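Local coordinates for protein glycosyl transferase (Staphylococcus aureus, PDB 5U02) that belongs to the glycosyltransferases and combines a helical linker region with two beta-rich domains in an assembly of three protein chains, at residues 41-46 with 94-99; 100-105 with 120-125; 206-211 with 247-252. One frame throughout, in Å; residues are numbered along the deposited sequence.

Contact 1. Residues 41-46 with 94-99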
ATOM      1  N   SER A  41      -3.048  35.331 -19.431  1.00 68.19           N
ATOM      2  CA  SER A  41      -3.744  36.612 -19.465  1.00 72.48           C
ATOM      3  C   SER A  41      -4.830  36.652 -18.396  1.00 76.00           C
ATOM      4  O   SER A  41      -4.971  35.735 -17.579  1.00 74.23           O
ATOM      5  CB  SER A  41      -4.353  36.874 -20.843  1.00 72.74           C
ATOM      6  OG  SER A  41      -5.523  36.090 -21.015  1.00 74.03           O
ATOM      7  N   ARG A  42      -5.598  37.747 -18.419  1.00 80.74           N
ATOM      8  CA  ARG A  42      -6.769  37.922 -17.569  1.00 82.79           C
ATOM      9  C   ARG A  42      -7.776  36.793 -17.708  1.00 82.30           C
ATOM     10  O   ARG A  42      -8.563  36.570 -16.781  1.00 82.72           O
ATOM     11  CB  ARG A  42      -7.469  39.234 -17.924  1.00 86.98           C
ATOM     12  CG  ARG A  42      -7.320  40.332 -16.915  1.00 90.71           C
ATOM     13  CD  ARG A  42      -8.385  41.374 -17.193  1.00 94.45           C
ATOM     14  NE  ARG A  42      -7.884  42.742 -17.208  1.00 96.33           N
ATOM     15  CZ  ARG A  42      -7.675  43.451 -18.315  1.00 95.86           C
ATOM     16  NH1 ARG A  42      -7.920  42.915 -19.505  1.00 95.26           N
ATOM     17  NH2 ARG A  42      -7.220  44.695 -18.234  1.00 96.46           N
ATOM     18  N   THR A  43      -7.774  36.091 -18.842  1.00 80.95           N
ATOM     19  CA  THR A  43      -8.813  35.106 -19.108  1.00 81.41           C
ATOM     20  C   THR A  43      -8.661  33.866 -18.228  1.00 82.16           C
ATOM     21  O   THR A  43      -9.660  33.204 -17.924  1.00 85.01           O
ATOM     22  CB  THR A  43      -8.796  34.731 -20.596  1.00 80.59           C
ATOM     23  OG1 THR A  43      -8.810  35.923 -21.393  1.00 82.61           O
ATOM     24  CG2 THR A  43     -10.017  33.901 -20.968  1.00 79.17           C
ATOM     25  N   ASN A  44      -7.441  33.540 -17.802  1.00 79.55           N
ATOM     26  CA  ASN A  44      -7.214  32.329 -17.016  1.00 77.60           C
ATOM     27  C   ASN A  44      -7.951  32.396 -15.685  1.00 76.67           C
ATOM     28  O   ASN A  44      -7.671  33.262 -14.852  1.00 76.17           O
ATOM     29  CB  ASN A  44      -5.718  32.128 -16.784  1.00 76.89           C
ATOM     30  CG  ASN A  44      -5.382  30.723 -16.314  1.00 75.73           C
ATOM     31  OD1 ASN A  44      -6.197  30.048 -15.689  1.00 77.27           O
ATOM     32  ND2 ASN A  44      -4.173  30.277 -16.624  1.00 73.40           N
ATOM     33  N   GLY A  45      -8.891  31.474 -15.490  1.00 76.00           N
ATOM     34  CA  GLY A  45      -9.604  31.377 -14.229  1.00 74.03           C
ATOM     35  C   GLY A  45     -10.373  32.617 -13.838  1.00 74.21           C
ATOM     36  O   GLY A  45     -10.548  32.875 -12.642  1.00 75.76           O
ATOM     37  N   PHE A  46     -10.843  33.403 -14.813  1.00 72.22           N
ATOM     38  CA  PHE A  46     -11.589  34.607 -14.465  1.00 70.77           C
ATOM     39  C   PHE A  46     -12.892  34.263 -13.760  1.00 68.02           C
ATOM     40  O   PHE A  46     -13.371  35.042 -12.927  1.00 67.84           O
ATOM     41  CB  PHE A  46     -11.840  35.469 -15.712  1.00 72.38           C
ATOM     42  CG  PHE A  46     -13.084  35.105 -16.491  1.00 73.79           C
ATOM     43  CD1 PHE A  46     -14.327  35.620 -16.136  1.00 74.96           C
ATOM     44  CD2 PHE A  46     -13.004  34.289 -17.606  1.00 72.41           C
ATOM     45  CE1 PHE A  46     -15.463  35.292 -16.853  1.00 75.80           C
ATOM     46  CE2 PHE A  46     -14.137  33.971 -18.332  1.00 72.86           C
ATOM     47  CZ  PHE A  46     -15.367  34.469 -17.954  1.00 74.76           C
ATOM     48  N   ASP A  94     -22.530  29.814 -16.509  1.00 84.27           N
ATOM     49  CA  ASP A  94     -22.820  28.773 -15.526  1.00 84.22           C
ATOM     50  C   ASP A  94     -21.991  27.530 -15.814  1.00 79.90           C
ATOM     51  O   ASP A  94     -21.470  26.890 -14.894  1.00 79.87           O
ATOM     52  CB  ASP A  94     -24.313  28.429 -15.518  1.00 89.44           C
ATOM     53  CG  ASP A  94     -24.637  27.242 -14.611  1.00 92.96           C
ATOM     54  OD1 ASP A  94     -24.598  26.087 -15.093  1.00 92.69           O
ATOM     55  OD2 ASP A  94     -24.919  27.476 -13.417  1.00 95.21           O
ATOM     56  N   ASN A  95     -21.848  27.186 -17.094  1.00 75.42           N
ATOM     57  CA  ASN A  95     -21.018  26.060 -17.498  1.00 70.66           C
ATOM     58  C   ASN A  95     -19.551  26.446 -17.630  1.00 65.53           C
ATOM     59  O   ASN A  95     -18.677  25.614 -17.371  1.00 64.44           O
ATOM     60  CB  ASN A  95     -21.521  25.480 -18.821  1.00 72.74           C
ATOM     61  CG  ASN A  95     -22.830  24.731 -18.672  1.00 76.21           C
ATOM     62  OD1 ASN A  95     -23.840  25.081 -19.283  1.00 72.36           O
ATOM     63  ND2 ASN A  95     -22.812  23.676 -17.871  1.00 69.14           N
ATOM     64  N   TYR A  96     -19.260  27.683 -18.044  1.00 66.78           N
ATOM     65  CA  TYR A  96     -17.869  28.118 -18.131  1.00 67.98           C
ATOM     66  C   TYR A  96     -17.191  28.043 -16.770  1.00 67.30           C
ATOM     67  O   TYR A  96     -16.079  27.517 -16.646  1.00 67.48           O
ATOM     68  CB  TYR A  96     -17.782  29.539 -18.690  1.00 69.81           C
ATOM     69  CG  TYR A  96     -16.379  29.967 -19.078  1.00 69.35           C
ATOM     70  CD1 TYR A  96     -15.461  30.381 -18.119  1.00 68.61           C
ATOM     71  CD2 TYR A  96     -15.978  29.963 -20.407  1.00 70.30           C
ATOM     72  CE1 TYR A  96     -14.184  30.765 -18.473  1.00 70.10           C
ATOM     73  CE2 TYR A  96     -14.706  30.353 -20.772  1.00 70.56           C
ATOM     74  CZ  TYR A  96     -13.813  30.757 -19.802  1.00 71.83           C
ATOM     75  OH  TYR A  96     -12.542  31.145 -20.167  1.00 71.76           O
ATOM     76  N   ARG A  97     -17.838  28.584 -15.735  1.00 67.32           N
ATOM     77  CA  ARG A  97     -17.258  28.481 -14.404  1.00 67.64           C
ATOM     78  C   ARG A  97     -17.202  27.029 -13.957  1.00 65.18           C
ATOM     79  O   ARG A  97     -16.165  26.572 -13.463  1.00 65.18           O
ATOM     80  CB  ARG A  97     -18.041  29.334 -13.408  1.00 72.49           C
ATOM     81  CG  ARG A  97     -17.391  29.383 -12.036  1.00 74.52           C
ATOM     82  CD  ARG A  97     -18.125  30.310 -11.075  1.00 78.27           C
ATOM     83  NE  ARG A  97     -19.569  30.243 -11.233  1.00 82.17           N
ATOM     84  CZ  ARG A  97     -20.328  31.250 -11.660  1.00 83.46           C
ATOM     85  NH1 ARG A  97     -19.785  32.424 -11.963  1.00 84.49           N
ATOM     86  NH2 ARG A  97     -21.642  31.088 -11.774  1.00 82.43           N
ATOM     87  N   THR A  98     -18.291  26.281 -14.174  1.00 65.07           N
ATOM     88  CA  THR A  98     -18.312  24.860 -13.838  1.00 64.33           C
ATOM     89  C   THR A  98     -17.078  24.144 -14.374  1.00 64.87           C
ATOM     90  O   THR A  98     -16.457  23.351 -13.660  1.00 62.22           O
ATOM     91  CB  THR A  98     -19.586  24.203 -14.377  1.00 64.72           C
ATOM     92  OG1 THR A  98     -20.738  24.790 -13.757  1.00 64.53           O
ATOM     93  CG2 THR A  98     -19.577  22.709 -14.096  1.00 62.10           C
ATOM     94  N   VAL A  99     -16.681  24.444 -15.616  1.00 59.13           N
ATOM     95  CA  VAL A  99     -15.493  23.815 -16.193  1.00 59.30           C
ATOM     96  C   VAL A  99     -14.240  24.236 -15.436  1.00 59.90           C
ATOM     97  O   VAL A  99     -13.476  23.394 -14.946  1.00 56.61           O
ATOM     98  CB  VAL A  99     -15.377  24.148 -17.692  1.00 59.82           C
ATOM     99  CG1 VAL A  99     -14.027  23.684 -18.226  1.00 58.51           C
ATOM    100  CG2 VAL A  99     -16.507  23.493 -18.470  1.00 60.09           C
TER
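The ring of F46 overlaps the Y96 ring obliquely, its CE2 3.2 Å from Y96 CE1. The two centroids lie 5.0 Å apart with the planes at 40°. CE2 of F46 also meets Y96 CZ at 3.5 Å, so F46 CE2 lies nearest the CE1-CZ bond of the tyrosine, and the two side chains cross at about a right angle. F46 takes an uncommon first torsion for a helical residue, with CG set between the backbone N and the carbonyl carbon (chi1 87°). With this rotation T43 O lies in plane at one edge of the ring, while CE2 meets Y96.

T43 adds the second touch: its CG2 methyl lies 3.8 Å from Y96 OH. The other branch of T43 is occupied differently, as OG1 is hydrogen-bonded to Y6 OH. S41 OG fixes the preceding backbone by accepting from T43 N at 3.1 Å, with an N-H...O angle of 167°. That bond makes an ST turn, and S41 OG is also hydrogen-bonded to H37 O, near the C-terminal end of helix 23-40. G45 has positive phi and occupies the N-cap position of helix 46-49, so F46 starts that helix.

Apolar neighbours enclose the pair. L62 of helix 56-68 touches T43, F46 and Y96; F38 touches T43 and Y96; the W58 ring meets F46 nearly parallel. With all three touching residues buried, this is aromatic core packing in a helical domain, in which helix 93-105 meets the tight turn joining helices 23-40 and 46-49.

Contact 2. Residues 100-105 with 120-125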
ATOM      1  N   GLU A 100     -13.994  25.547 -15.354  1.00 62.32           N
ATOM      2  CA  GLU A 100     -12.863  26.047 -14.581  1.00 62.68           C
ATOM      3  C   GLU A 100     -12.928  25.566 -13.140  1.00 61.95           C
ATOM      4  O   GLU A 100     -11.911  25.146 -12.571  1.00 59.14           O
ATOM      5  CB  GLU A 100     -12.826  27.569 -14.622  1.00 64.17           C
ATOM      6  CG  GLU A 100     -12.373  28.135 -15.934  1.00 68.12           C
ATOM      7  CD  GLU A 100     -12.036  29.597 -15.807  1.00 71.71           C
ATOM      8  OE1 GLU A 100     -12.505  30.215 -14.831  1.00 71.84           O
ATOM      9  OE2 GLU A 100     -11.297  30.122 -16.663  1.00 73.47           O
ATOM     10  N   GLU A 101     -14.118  25.621 -12.530  1.00 65.03           N
ATOM     11  CA  GLU A 101     -14.304  24.935 -11.258  1.00 68.27           C
ATOM     12  C   GLU A 101     -13.988  23.453 -11.380  1.00 68.31           C
ATOM     13  O   GLU A 101     -13.260  22.909 -10.551  1.00 65.69           O
ATOM     14  CB  GLU A 101     -15.717  25.137 -10.712  1.00 71.29           C
ATOM     15  CG  GLU A 101     -16.098  26.582 -10.462  1.00 74.76           C
ATOM     16  CD  GLU A 101     -17.351  26.734  -9.615  1.00 78.26           C
ATOM     17  OE1 GLU A 101     -17.524  27.817  -9.023  1.00 79.13           O
ATOM     18  OE2 GLU A 101     -18.144  25.777  -9.545  1.00 78.32           O
ATOM     19  N   SER A 102     -14.494  22.778 -12.413  1.00 68.78           N
ATOM     20  CA  SER A 102     -14.275  21.331 -12.472  1.00 66.69           C
ATOM     21  C   SER A 102     -12.792  20.962 -12.552  1.00 64.60           C
ATOM     22  O   SER A 102     -12.393  19.907 -12.046  1.00 63.22           O
ATOM     23  CB  SER A 102     -15.052  20.701 -13.637  1.00 67.13           C
ATOM     24  OG  SER A 102     -16.454  20.772 -13.445  1.00 70.06           O
ATOM     25  N   TYR A 103     -11.953  21.813 -13.147  1.00 65.18           N
ATOM     26  CA  TYR A 103     -10.543  21.444 -13.280  1.00 63.82           C
ATOM     27  C   TYR A 103      -9.801  21.513 -11.949  1.00 64.70           C
ATOM     28  O   TYR A 103      -8.868  20.731 -11.734  1.00 63.14           O
ATOM     29  CB  TYR A 103      -9.821  22.323 -14.315  1.00 61.99           C
ATOM     30  CG  TYR A 103     -10.212  22.047 -15.744  1.00 60.02           C
ATOM     31  CD1 TYR A 103     -10.646  20.789 -16.131  1.00 60.35           C
ATOM     32  CD2 TYR A 103     -10.191  23.056 -16.695  1.00 58.86           C
ATOM     33  CE1 TYR A 103     -11.023  20.537 -17.432  1.00 60.64           C
ATOM     34  CE2 TYR A 103     -10.569  22.819 -18.001  1.00 59.97           C
ATOM     35  CZ  TYR A 103     -10.987  21.553 -18.364  1.00 60.01           C
ATOM     36  OH  TYR A 103     -11.367  21.307 -19.663  1.00 59.16           O
ATOM     37  N   ARG A 104     -10.217  22.405 -11.034  1.00 68.72           N
ATOM     38  CA  ARG A 104      -9.443  22.656  -9.814  1.00 74.13           C
ATOM     39  C   ARG A 104      -9.400  21.424  -8.904  1.00 77.31           C
ATOM     40  O   ARG A 104      -8.326  21.035  -8.433  1.00 76.57           O
ATOM     41  CB  ARG A 104      -9.972  23.904  -9.061  1.00 76.32           C
ATOM     42  CG  ARG A 104     -11.391  23.845  -8.542  1.00 82.84           C
ATOM     43  CD  ARG A 104     -11.952  25.065  -7.794  1.00 87.53           C
ATOM     44  NE  ARG A 104     -13.392  25.101  -8.067  1.00 90.99           N
ATOM     45  CZ  ARG A 104     -14.336  24.622  -7.255  1.00 92.89           C
ATOM     46  NH1 ARG A 104     -14.015  24.094  -6.082  1.00 94.13           N
ATOM     47  NH2 ARG A 104     -15.617  24.666  -7.607  1.00 94.00           N
ATOM     48  N   GLN A 105     -10.546  20.775  -8.659  1.00 80.32           N
ATOM     49  CA  GLN A 105     -10.563  19.624  -7.755  1.00 79.71           C
ATOM     50  C   GLN A 105     -10.758  18.291  -8.467  1.00 75.33           C
ATOM     51  O   GLN A 105     -10.613  17.237  -7.836  1.00 74.34           O
ATOM     52  CB  GLN A 105     -11.674  19.772  -6.708  1.00 87.13           C
ATOM     53  CG  GLN A 105     -13.070  19.540  -7.242  1.00 94.33           C
ATOM     54  CD  GLN A 105     -13.518  20.485  -8.387  1.00 99.40           C
ATOM     55  OE1 GLN A 105     -13.267  21.688  -8.350  1.00 98.61           O
ATOM     56  NE2 GLN A 105     -14.156  19.930  -9.407  1.00103.83           N
ATOM     57  N   ILE A 120     -15.265  14.232 -20.372  1.00 65.07           N
ATOM     58  CA  ILE A 120     -15.994  14.939 -19.324  1.00 64.80           C
ATOM     59  C   ILE A 120     -17.307  15.484 -19.871  1.00 68.70           C
ATOM     60  O   ILE A 120     -17.326  16.121 -20.930  1.00 70.42           O
ATOM     61  CB  ILE A 120     -15.157  16.091 -18.736  1.00 63.04           C
ATOM     62  CG1 ILE A 120     -13.849  15.567 -18.148  1.00 60.25           C
ATOM     63  CG2 ILE A 120     -15.957  16.839 -17.684  1.00 62.69           C
ATOM     64  CD1 ILE A 120     -12.853  16.660 -17.819  1.00 57.46           C
ATOM     65  N   GLN A 121     -18.397  15.246 -19.138  1.00 69.58           N
ATOM     66  CA  GLN A 121     -19.640  15.992 -19.297  1.00 72.55           C
ATOM     67  C   GLN A 121     -19.824  16.828 -18.037  1.00 73.62           C
ATOM     68  O   GLN A 121     -19.925  16.277 -16.936  1.00 75.85           O
ATOM     69  CB  GLN A 121     -20.838  15.066 -19.526  1.00 73.37           C
ATOM     70  CG  GLN A 121     -22.183  15.789 -19.387  1.00 72.19           C
ATOM     71  CD  GLN A 121     -23.389  14.852 -19.252  1.00 75.56           C
ATOM     72  OE1 GLN A 121     -23.378  13.922 -18.452  1.00 70.77           O
ATOM     73  NE2 GLN A 121     -24.439  15.115 -20.022  1.00 73.28           N
ATOM     74  N   PHE A 122     -19.849  18.154 -18.197  1.00 67.97           N
ATOM     75  CA  PHE A 122     -19.746  19.029 -17.034  1.00 68.94           C
ATOM     76  C   PHE A 122     -21.083  19.242 -16.333  1.00 70.36           C
ATOM     77  O   PHE A 122     -21.106  19.509 -15.126  1.00 68.37           O
ATOM     78  CB  PHE A 122     -19.142  20.370 -17.443  1.00 68.42           C
ATOM     79  CG  PHE A 122     -17.677  20.294 -17.779  1.00 64.03           C
ATOM     80  CD1 PHE A 122     -16.709  20.372 -16.785  1.00 61.37           C
ATOM     81  CD2 PHE A 122     -17.268  20.130 -19.088  1.00 59.80           C
ATOM     82  CE1 PHE A 122     -15.360  20.297 -17.103  1.00 57.44           C
ATOM     83  CE2 PHE A 122     -15.929  20.056 -19.411  1.00 59.06           C
ATOM     84  CZ  PHE A 122     -14.971  20.138 -18.419  1.00 56.88           C
ATOM     85  N   ASN A 123     -22.196  19.133 -17.053  1.00 73.43           N
ATOM     86  CA  ASN A 123     -23.517  19.274 -16.456  1.00 76.54           C
ATOM     87  C   ASN A 123     -24.488  18.346 -17.169  1.00 80.43           C
ATOM     88  O   ASN A 123     -24.211  17.846 -18.262  1.00 79.61           O
ATOM     89  CB  ASN A 123     -24.016  20.727 -16.508  1.00 78.36           C
ATOM     90  CG  ASN A 123     -23.628  21.524 -15.269  1.00 79.41           C
ATOM     91  OD1 ASN A 123     -24.255  21.398 -14.215  1.00 78.98           O
ATOM     92  ND2 ASN A 123     -22.583  22.335 -15.387  1.00 80.55           N
ATOM     93  N   GLU A 124     -25.634  18.121 -16.532  1.00 84.33           N
ATOM     94  CA  GLU A 124     -26.622  17.199 -17.076  1.00 88.94           C
ATOM     95  C   GLU A 124     -27.164  17.717 -18.402  1.00 90.91           C
ATOM     96  O   GLU A 124     -27.573  18.876 -18.511  1.00 92.90           O
ATOM     97  CB  GLU A 124     -27.760  17.001 -16.075  1.00 93.26           C
ATOM     98  CG  GLU A 124     -28.737  15.895 -16.442  1.00 97.31           C
ATOM     99  CD  GLU A 124     -29.707  15.582 -15.319  1.00 99.54           C
ATOM    100  OE1 GLU A 124     -30.300  16.530 -14.760  1.00 99.61           O
ATOM    101  OE2 GLU A 124     -29.871  14.388 -14.990  1.00100.28           O
ATOM    102  N   GLY A 125     -27.159  16.850 -19.416  1.00 91.48           N
ATOM    103  CA  GLY A 125     -27.658  17.192 -20.731  1.00 92.70           C
ATOM    104  C   GLY A 125     -26.640  17.803 -21.673  1.00 90.40           C
ATOM    105  O   GLY A 125     -26.911  17.892 -22.877  1.00 90.61           O
TER
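The last turns of helix 93-105 face the point where strand 117-121 runs out into a loop, and the backbones come closest at S102 CA and F122 CA, 7.5 Å apart. F122 is the principal side chain. Its CG stands beside the backbone N (chi1 -71°), which presents one edge of the ring to the helix. There S102 CB lies in the ring plane, 3.5 Å from F122 CE1, and S102 OG sits near the plane, 3.4 Å from F122 CD1. The polar needs of this hydroxyl are met within and just beyond its own helix: S102 OG is hydrogen-bonded to T98 O one turn back, and more weakly to Q107 O.

One face of F122 is met by I120, two residues earlier at the end of the strand. The CG2 methyl of I120 stands 3.4 Å above the F122 ring plane, over the centre, a position suited to a CH-pi contact. Y103 meets F122 obliquely, the side chains crossing at about a right angle: Y103 OH is 4.0 Å from F122 CZ, and Y103 CE1 is only slightly farther from that atom. I120 CD1 approaches the tyrosine at its ring edge, 4.3 Å from Y103 CE1. The phenol oxygen is hydrogen-bonded to K80 O, which holds the end of the ring in place.

All four touching residues are buried. P83 of helix 82-89 touches Y103 and F122, while I132 of strand 129-132 packs on Y103 and I120. The geometry is that of a helix end packed on a small three-stranded antiparallel sheet, whose central strand supplies I120 and leads into F122.

Contact 3. Residues 206-211 with 247-252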
ATOM      1  N   TYR A 206      19.784   2.129   3.142  1.00 31.52           N
ATOM      2  CA  TYR A 206      19.901   2.650   1.786  1.00 28.02           C
ATOM      3  C   TYR A 206      20.473   4.062   1.722  1.00 28.46           C
ATOM      4  O   TYR A 206      21.052   4.430   0.696  1.00 26.39           O
ATOM      5  CB  TYR A 206      18.527   2.618   1.100  1.00 22.98           C
ATOM      6  CG  TYR A 206      17.844   1.272   1.215  1.00 20.82           C
ATOM      7  CD1 TYR A 206      18.435   0.128   0.690  1.00 26.59           C
ATOM      8  CD2 TYR A 206      16.614   1.143   1.839  1.00 22.21           C
ATOM      9  CE1 TYR A 206      17.820  -1.107   0.788  1.00 29.05           C
ATOM     10  CE2 TYR A 206      15.986  -0.092   1.944  1.00 25.75           C
ATOM     11  CZ  TYR A 206      16.598  -1.213   1.418  1.00 27.04           C
ATOM     12  OH  TYR A 206      15.989  -2.442   1.514  1.00 27.61           O
ATOM     13  N   LEU A 207      20.336   4.839   2.798  1.00 28.02           N
ATOM     14  CA  LEU A 207      20.855   6.206   2.819  1.00 29.86           C
ATOM     15  C   LEU A 207      22.352   6.342   2.544  1.00 28.53           C
ATOM     16  O   LEU A 207      22.730   7.317   1.872  1.00 26.55           O
ATOM     17  CB  LEU A 207      20.525   6.854   4.171  1.00 30.76           C
ATOM     18  CG  LEU A 207      19.123   7.418   4.379  1.00 26.85           C
ATOM     19  CD1 LEU A 207      18.908   7.718   5.852  1.00 25.21           C
ATOM     20  CD2 LEU A 207      18.938   8.665   3.545  1.00 22.52           C
ATOM     21  N   PRO A 208      23.244   5.475   3.043  1.00 29.97           N
ATOM     22  CA  PRO A 208      24.686   5.721   2.851  1.00 32.65           C
ATOM     23  C   PRO A 208      25.136   5.763   1.405  1.00 36.86           C
ATOM     24  O   PRO A 208      26.265   6.199   1.148  1.00 42.09           O
ATOM     25  CB  PRO A 208      25.351   4.543   3.577  1.00 33.13           C
ATOM     26  CG  PRO A 208      24.344   4.036   4.486  1.00 30.54           C
ATOM     27  CD  PRO A 208      23.012   4.285   3.880  1.00 28.54           C
ATOM     28  N   LYS A 209      24.308   5.316   0.461  1.00 35.21           N
ATOM     29  CA  LYS A 209      24.750   5.228  -0.926  1.00 34.60           C
ATOM     30  C   LYS A 209      25.055   6.595  -1.515  1.00 31.95           C
ATOM     31  O   LYS A 209      25.925   6.713  -2.385  1.00 37.48           O
ATOM     32  CB  LYS A 209      23.691   4.523  -1.766  1.00 36.14           C
ATOM     33  CG  LYS A 209      23.362   3.126  -1.290  1.00 39.27           C
ATOM     34  CD  LYS A 209      22.089   2.626  -1.949  1.00 48.12           C
ATOM     35  CE  LYS A 209      21.839   1.164  -1.625  1.00 52.43           C
ATOM     36  NZ  LYS A 209      20.644   0.653  -2.339  1.00 51.78           N
ATOM     37  N   GLU A 210      24.343   7.631  -1.080  1.00 29.58           N
ATOM     38  CA  GLU A 210      24.539   8.973  -1.608  1.00 34.95           C
ATOM     39  C   GLU A 210      24.319   9.988  -0.496  1.00 32.89           C
ATOM     40  O   GLU A 210      23.683   9.704   0.520  1.00 32.83           O
ATOM     41  CB  GLU A 210      23.601   9.273  -2.788  1.00 38.82           C
ATOM     42  CG  GLU A 210      23.625   8.241  -3.913  1.00 40.30           C
ATOM     43  CD  GLU A 210      24.820   8.400  -4.829  1.00 44.24           C
ATOM     44  OE1 GLU A 210      25.335   9.535  -4.949  1.00 48.61           O
ATOM     45  OE2 GLU A 210      25.240   7.387  -5.429  1.00 45.40           O
ATOM     46  N   LYS A 211      24.850  11.191  -0.707  1.00 36.68           N
ATOM     47  CA  LYS A 211      24.738  12.228   0.311  1.00 36.90           C
ATOM     48  C   LYS A 211      23.469  13.052   0.139  1.00 29.57           C
ATOM     49  O   LYS A 211      22.838  13.430   1.131  1.00 27.13           O
ATOM     50  CB  LYS A 211      25.966  13.140   0.278  1.00 43.71           C
ATOM     51  CG  LYS A 211      27.288  12.422   0.518  1.00 53.31           C
ATOM     52  CD  LYS A 211      28.138  13.134   1.562  1.00 57.97           C
ATOM     53  CE  LYS A 211      28.858  14.320   0.946  1.00 63.31           C
ATOM     54  NZ  LYS A 211      29.988  14.817   1.790  1.00 66.80           N
ATOM     55  N   ILE A 247      21.608   9.457  13.408  1.00 25.64           N
ATOM     56  CA  ILE A 247      21.448   8.111  12.872  1.00 23.65           C
ATOM     57  C   ILE A 247      22.680   7.300  13.245  1.00 22.08           C
ATOM     58  O   ILE A 247      23.804   7.813  13.193  1.00 23.21           O
ATOM     59  CB  ILE A 247      21.237   8.147  11.341  1.00 28.53           C
ATOM     60  CG1 ILE A 247      19.836   8.678  11.018  1.00 29.61           C
ATOM     61  CG2 ILE A 247      21.475   6.777  10.711  1.00 30.33           C
ATOM     62  CD1 ILE A 247      19.570   8.873   9.544  1.00 35.25           C
ATOM     63  N   HIS A 248      22.467   6.045  13.642  1.00 23.68           N
ATOM     64  CA  HIS A 248      23.535   5.139  14.047  1.00 27.93           C
ATOM     65  C   HIS A 248      23.535   3.935  13.120  1.00 32.70           C
ATOM     66  O   HIS A 248      22.509   3.263  12.963  1.00 26.82           O
ATOM     67  CB  HIS A 248      23.362   4.680  15.498  1.00 30.99           C
ATOM     68  CG  HIS A 248      24.526   3.907  16.040  1.00 42.79           C
ATOM     69  ND1 HIS A 248      25.835   4.257  15.791  1.00 46.22           N
ATOM     70  CD2 HIS A 248      24.575   2.817  16.845  1.00 49.45           C
ATOM     71  CE1 HIS A 248      26.641   3.411  16.408  1.00 48.81           C
ATOM     72  NE2 HIS A 248      25.902   2.528  17.055  1.00 49.73           N
ATOM     73  N   LEU A 249      24.687   3.643  12.533  1.00 36.78           N
ATOM     74  CA  LEU A 249      24.735   2.666  11.455  1.00 38.64           C
ATOM     75  C   LEU A 249      26.112   2.023  11.437  1.00 41.81           C
ATOM     76  O   LEU A 249      27.101   2.697  11.141  1.00 41.05           O
ATOM     77  CB  LEU A 249      24.421   3.340  10.128  1.00 40.50           C
ATOM     78  CG  LEU A 249      24.378   2.479   8.887  1.00 48.72           C
ATOM     79  CD1 LEU A 249      23.319   1.409   9.019  1.00 54.16           C
ATOM     80  CD2 LEU A 249      24.062   3.383   7.749  1.00 46.83           C
ATOM     81  N   ASN A 250      26.169   0.728  11.748  1.00 47.22           N
ATOM     82  CA  ASN A 250      27.409  -0.046  11.729  1.00 55.61           C
ATOM     83  C   ASN A 250      28.515   0.666  12.510  1.00 54.30           C
ATOM     84  O   ASN A 250      29.561   1.031  11.971  1.00 55.26           O
ATOM     85  CB  ASN A 250      27.849  -0.335  10.290  1.00 61.15           C
ATOM     86  CG  ASN A 250      27.104  -1.506   9.673  1.00 67.04           C
ATOM     87  OD1 ASN A 250      26.122  -1.325   8.951  1.00 68.44           O
ATOM     88  ND2 ASN A 250      27.569  -2.718   9.960  1.00 69.33           N
ATOM     89  N   ASN A 251      28.246   0.881  13.798  1.00 51.20           N
ATOM     90  CA  ASN A 251      29.152   1.487  14.771  1.00 55.13           C
ATOM     91  C   ASN A 251      29.475   2.949  14.475  1.00 54.83           C
ATOM     92  O   ASN A 251      30.221   3.568  15.246  1.00 57.08           O
ATOM     93  CB  ASN A 251      30.473   0.714  14.894  1.00 61.50           C
ATOM     94  CG  ASN A 251      30.260  -0.765  15.143  1.00 68.42           C
ATOM     95  OD1 ASN A 251      30.465  -1.592  14.253  1.00 71.30           O
ATOM     96  ND2 ASN A 251      29.850  -1.106  16.360  1.00 70.26           N
ATOM     97  N   ASP A 252      28.941   3.524  13.404  1.00 50.87           N
ATOM     98  CA  ASP A 252      29.255   4.885  12.997  1.00 46.00           C
ATOM     99  C   ASP A 252      28.039   5.789  13.153  1.00 41.77           C
ATOM    100  O   ASP A 252      26.888   5.343  13.099  1.00 40.19           O
ATOM    101  CB  ASP A 252      29.740   4.916  11.547  1.00 44.67           C
ATOM    102  CG  ASP A 252      30.860   3.943  11.300  1.00 46.28           C
ATOM    103  OD1 ASP A 252      31.808   3.937  12.107  1.00 48.11           O
ATOM    104  OD2 ASP A 252      30.785   3.177  10.316  1.00 48.46           O
TER
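Apolar contacts join the two segments at two points. P208 CG and L249 CD2 reach toward each other and stand 3.3 Å apart, a close approach for two carbons. With CG anti to the backbone N (chi1 -178°), the L249 side chain runs out from the strand and its CD2 branch meets the proline. One residue back from P208 and two back from L249, L207 CD1 meets I247 CD1 at 3.9 Å, the side chains crossing at about a right angle. F271 of strand 267-274 touches L207, P208 and I247, and so packs against both halves of the contact; M182 packs on L207.

Backbone bonds shape the 247-252 side. L249 N to D252 O (2.8 Å) and D252 N to L249 O (3.0 Å) close a type I' turn, with N250 and N251 both at positive phi: a two-residue beta hairpin between strands 245-249 and 252-260, within a beta domain of the E-set clan. The 206-211 side is a short 3-10 turn leading to strand 212-221, and L207 O is hydrogen-bonded to W213 NE1.

A side-chain bond adds to the hairpin. H248 ND1 donates to D252 O at 3.1 Å from well above the carbonyl plane, giving that oxygen a second donor. Toward the assembly, Y206 OH is hydrogen-bonded to E154 OE2 of the second subunit.

From the N terminus, contact 1 closes first, bringing helix 93-105 back to the turn after helix 23-40, with 47 residues intervening. Contact 2 opens directly afterwards on the same helix and closes a shorter loop of 14 residues, through strands 110-114 and 117-121. The two are in series, neither nested nor crossed, and their centres lie 11 Å apart; V99 packs on F122, and E100 OE2 makes a weak hydrogen bond with G45 N. Contact 3 follows far along the chain, its centre about 51 Å from that of contact 1 and 49 Å from that of contact 2, across the chain's centre. It closes a 35-residue excursion within the first C-terminal beta domain.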